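Local structure of putative glycoside hydrolase (Bacteroides ovatus, 4ONZ) at residues S179-T184 with I259-N264. The protein is a putative glycoside hydrolase that probably adopts a five-bladed beta-propeller fold. Sequence-based numbering, arbitrary orientation.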
ATOM      1  N   SER A 179       4.745  -4.736  -2.264  1.00 15.66           N
ATOM      2  CA  SER A 179       3.312  -4.442  -2.289  1.00 16.00           C
ATOM      3  C   SER A 179       2.401  -5.575  -1.822  1.00 17.29           C
ATOM      4  O   SER A 179       1.846  -6.326  -2.641  1.00 16.44           O
ATOM      5  CB  SER A 179       2.925  -3.958  -3.685  1.00 17.01           C
ATOM      6  OG  SER A 179       3.852  -2.969  -4.142  1.00 17.90           O
ATOM      7  N   GLY A 180       2.236  -5.675  -0.506  1.00 15.55           N
ATOM      8  CA  GLY A 180       1.399  -6.713   0.110  1.00 16.22           C
ATOM      9  C   GLY A 180       0.072  -6.188   0.633  1.00 17.14           C
ATOM     10  O   GLY A 180       0.059  -5.319   1.497  1.00 19.23           O
ATOM     11  N   SER A 181      -1.034  -6.731   0.115  1.00 17.08           N
ATOM     12  CA  SER A 181      -2.390  -6.309   0.503  1.00 17.04           C
ATOM     13  C   SER A 181      -3.171  -7.398   1.248  1.00 17.13           C
ATOM     14  O   SER A 181      -3.799  -8.284   0.639  1.00 16.67           O
ATOM     15  CB  SER A 181      -3.173  -5.878  -0.729  1.00 17.59           C
ATOM     16  OG  SER A 181      -2.523  -4.806  -1.358  1.00 18.48           O
ATOM     17  N   ILE A 182      -3.144  -7.315   2.572  1.00 16.44           N
ATOM     18  CA  ILE A 182      -3.820  -8.288   3.421  1.00 17.16           C
ATOM     19  C   ILE A 182      -5.336  -8.151   3.257  1.00 17.96           C
ATOM     20  O   ILE A 182      -5.829  -7.052   3.009  1.00 17.88           O
ATOM     21  CB  ILE A 182      -3.415  -8.104   4.893  1.00 16.48           C
ATOM     22  CG1 ILE A 182      -1.912  -8.329   5.049  1.00 18.27           C
ATOM     23  CG2 ILE A 182      -4.184  -9.071   5.775  1.00 17.67           C
ATOM     24  CD1 ILE A 182      -1.384  -8.020   6.429  1.00 17.52           C
ATOM     25  N   LEU A 183      -6.047  -9.272   3.333  1.00 17.89           N
ATOM     26  CA  LEU A 183      -7.508  -9.269   3.231  1.00 19.25           C
ATOM     27  C   LEU A 183      -8.121  -8.713   4.523  1.00 18.97           C
ATOM     28  O   LEU A 183      -7.732  -9.114   5.625  1.00 17.65           O
ATOM     29  CB  LEU A 183      -8.056 -10.675   2.964  1.00 18.99           C
ATOM     30  CG  LEU A 183      -9.584 -10.781   2.838  1.00 20.38           C
ATOM     31  CD1 LEU A 183     -10.093  -9.917   1.699  1.00 21.83           C
ATOM     32  CD2 LEU A 183      -9.992 -12.224   2.632  1.00 21.99           C
ATOM     33  N   THR A 184      -9.072  -7.790   4.361  1.00 20.01           N
ATOM     34  CA  THR A 184      -9.785  -7.166   5.469  1.00 19.55           C
ATOM     35  C   THR A 184     -11.292  -7.151   5.197  1.00 22.85           C
ATOM     36  O   THR A 184     -11.752  -7.450   4.080  1.00 21.89           O
ATOM     37  CB  THR A 184      -9.344  -5.702   5.708  1.00 19.05           C
ATOM     38  OG1 THR A 184      -9.735  -4.892   4.590  1.00 19.54           O
ATOM     39  CG2 THR A 184      -7.825  -5.586   5.928  1.00 19.77           C
ATOM     40  N   ILE A 259     -14.587 -10.148  -2.911  1.00 26.47           N
ATOM     41  CA  ILE A 259     -13.396  -9.428  -2.460  1.00 24.86           C
ATOM     42  C   ILE A 259     -13.000  -8.409  -3.509  1.00 23.23           C
ATOM     43  O   ILE A 259     -12.881  -8.751  -4.680  1.00 24.85           O
ATOM     44  CB  ILE A 259     -12.215 -10.399  -2.239  1.00 24.88           C
ATOM     45  CG1 ILE A 259     -12.559 -11.390  -1.121  1.00 25.12           C
ATOM     46  CG2 ILE A 259     -10.935  -9.634  -1.895  1.00 23.21           C
ATOM     47  CD1 ILE A 259     -11.678 -12.619  -1.080  1.00 25.89           C
ATOM     48  N   VAL A 260     -12.797  -7.163  -3.093  1.00 21.33           N
ATOM     49  CA  VAL A 260     -12.333  -6.120  -3.997  1.00 20.90           C
ATOM     50  C   VAL A 260     -10.885  -5.764  -3.646  1.00 20.53           C
ATOM     51  O   VAL A 260     -10.551  -5.460  -2.482  1.00 19.22           O
ATOM     52  CB  VAL A 260     -13.213  -4.848  -3.975  1.00 21.24           C
ATOM     53  CG1 VAL A 260     -12.578  -3.720  -4.797  1.00 21.58           C
ATOM     54  CG2 VAL A 260     -14.615  -5.158  -4.513  1.00 21.03           C
ATOM     55  N   LEU A 261     -10.031  -5.835  -4.658  1.00 20.54           N
ATOM     56  CA  LEU A 261      -8.649  -5.415  -4.520  1.00 19.47           C
ATOM     57  C   LEU A 261      -8.493  -4.138  -5.331  1.00 18.97           C
ATOM     58  O   LEU A 261      -8.722  -4.142  -6.546  1.00 19.41           O
ATOM     59  CB  LEU A 261      -7.689  -6.484  -5.046  1.00 20.08           C
ATOM     60  CG  LEU A 261      -6.199  -6.091  -5.055  1.00 18.23           C
ATOM     61  CD1 LEU A 261      -5.673  -5.853  -3.645  1.00 17.95           C
ATOM     62  CD2 LEU A 261      -5.364  -7.140  -5.775  1.00 19.51           C
ATOM     63  N   VAL A 262      -8.158  -3.039  -4.657  1.00 18.45           N
ATOM     64  CA  VAL A 262      -7.815  -1.801  -5.342  1.00 19.31           C
ATOM     65  C   VAL A 262      -6.336  -1.951  -5.721  1.00 18.41           C
ATOM     66  O   VAL A 262      -5.486  -2.255  -4.869  1.00 17.68           O
ATOM     67  CB  VAL A 262      -8.048  -0.544  -4.471  1.00 19.12           C
ATOM     68  CG1 VAL A 262      -7.421   0.688  -5.112  1.00 20.83           C
ATOM     69  CG2 VAL A 262      -9.535  -0.317  -4.247  1.00 21.63           C
ATOM     70  N   TYR A 263      -6.025  -1.768  -7.000  1.00 17.24           N
ATOM     71  CA  TYR A 263      -4.658  -1.921  -7.451  1.00 17.68           C
ATOM     72  C   TYR A 263      -4.243  -0.788  -8.377  1.00 17.04           C
ATOM     73  O   TYR A 263      -5.076  -0.060  -8.909  1.00 17.01           O
ATOM     74  CB  TYR A 263      -4.452  -3.293  -8.106  1.00 17.75           C
ATOM     75  CG  TYR A 263      -5.045  -3.476  -9.488  1.00 17.06           C
ATOM     76  CD1 TYR A 263      -6.358  -3.897  -9.660  1.00 16.93           C
ATOM     77  CD2 TYR A 263      -4.270  -3.281 -10.623  1.00 16.72           C
ATOM     78  CE1 TYR A 263      -6.884  -4.088 -10.926  1.00 17.48           C
ATOM     79  CE2 TYR A 263      -4.786  -3.478 -11.890  1.00 15.86           C
ATOM     80  CZ  TYR A 263      -6.089  -3.879 -12.041  1.00 17.58           C
ATOM     81  OH  TYR A 263      -6.587  -4.059 -13.315  1.00 18.06           O
ATOM     82  N   ASN A 264      -2.937  -0.642  -8.530  1.00 16.76           N
ATOM     83  CA  ASN A 264      -2.370   0.401  -9.342  1.00 15.28           C
ATOM     84  C   ASN A 264      -1.809  -0.148 -10.631  1.00 16.74           C
ATOM     85  O   ASN A 264      -1.018  -1.096 -10.622  1.00 19.24           O
ATOM     86  CB  ASN A 264      -1.276   1.086  -8.553  1.00 14.87           C
ATOM     87  CG  ASN A 264      -1.805   1.734  -7.304  1.00 15.69           C
ATOM     88  OD1 ASN A 264      -2.570   2.683  -7.375  1.00 16.53           O
ATOM     89  ND2 ASN A 264      -1.413   1.218  -6.151  1.00 15.00           N
TER
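Leu183 and Ile259 make the fuller half of this contact. Their side chains cross at about a right angle, and the CD1 methyl of Leu183 sits at the fork between the two arms of Ile259, 3.7 Å from Ile259 CG2 and 4.0 Å from Ile259 CG1. The other Leu183 methyl, CD2, is 4.1 Å from Ile259 CD1, a second point of touch. The CA-CB bond of Leu183 runs past the other strand rather than at it; with CG anti to the backbone N (chi1 -180°), the isobutyl group swings its methyls over to Ile259.

Two residues along, the fit is thinner. Leu261 offers a single methyl, CD1, which lies 3.8 Å from Ser181 CB and touches Ser181 OG by van der Waals contact at 4.0 Å. Ser181 OG donates to the carbonyl of Pro250 and, weakly, to that of Gly249. There is no solvent side, since all four touching residues are buried; past Leu261 the two segments cease to meet.

Strands 180-187 and 258-266 both pair with strand 245-255, and across it the CA atoms of Ser181 and Leu261 are only 8.1 Å apart, less than two strand spacings of a flat sheet. This is consistent with a sheet that curls, so that side chains of the flanking strands meet over the middle one. With no hydrogen bond between the segments, the contact rests on van der Waals packing, apolar at Leu183 and Ile259, while the Ser181 hydroxyl within it is satisfied by the carbonyl of Pro250 in the middle strand.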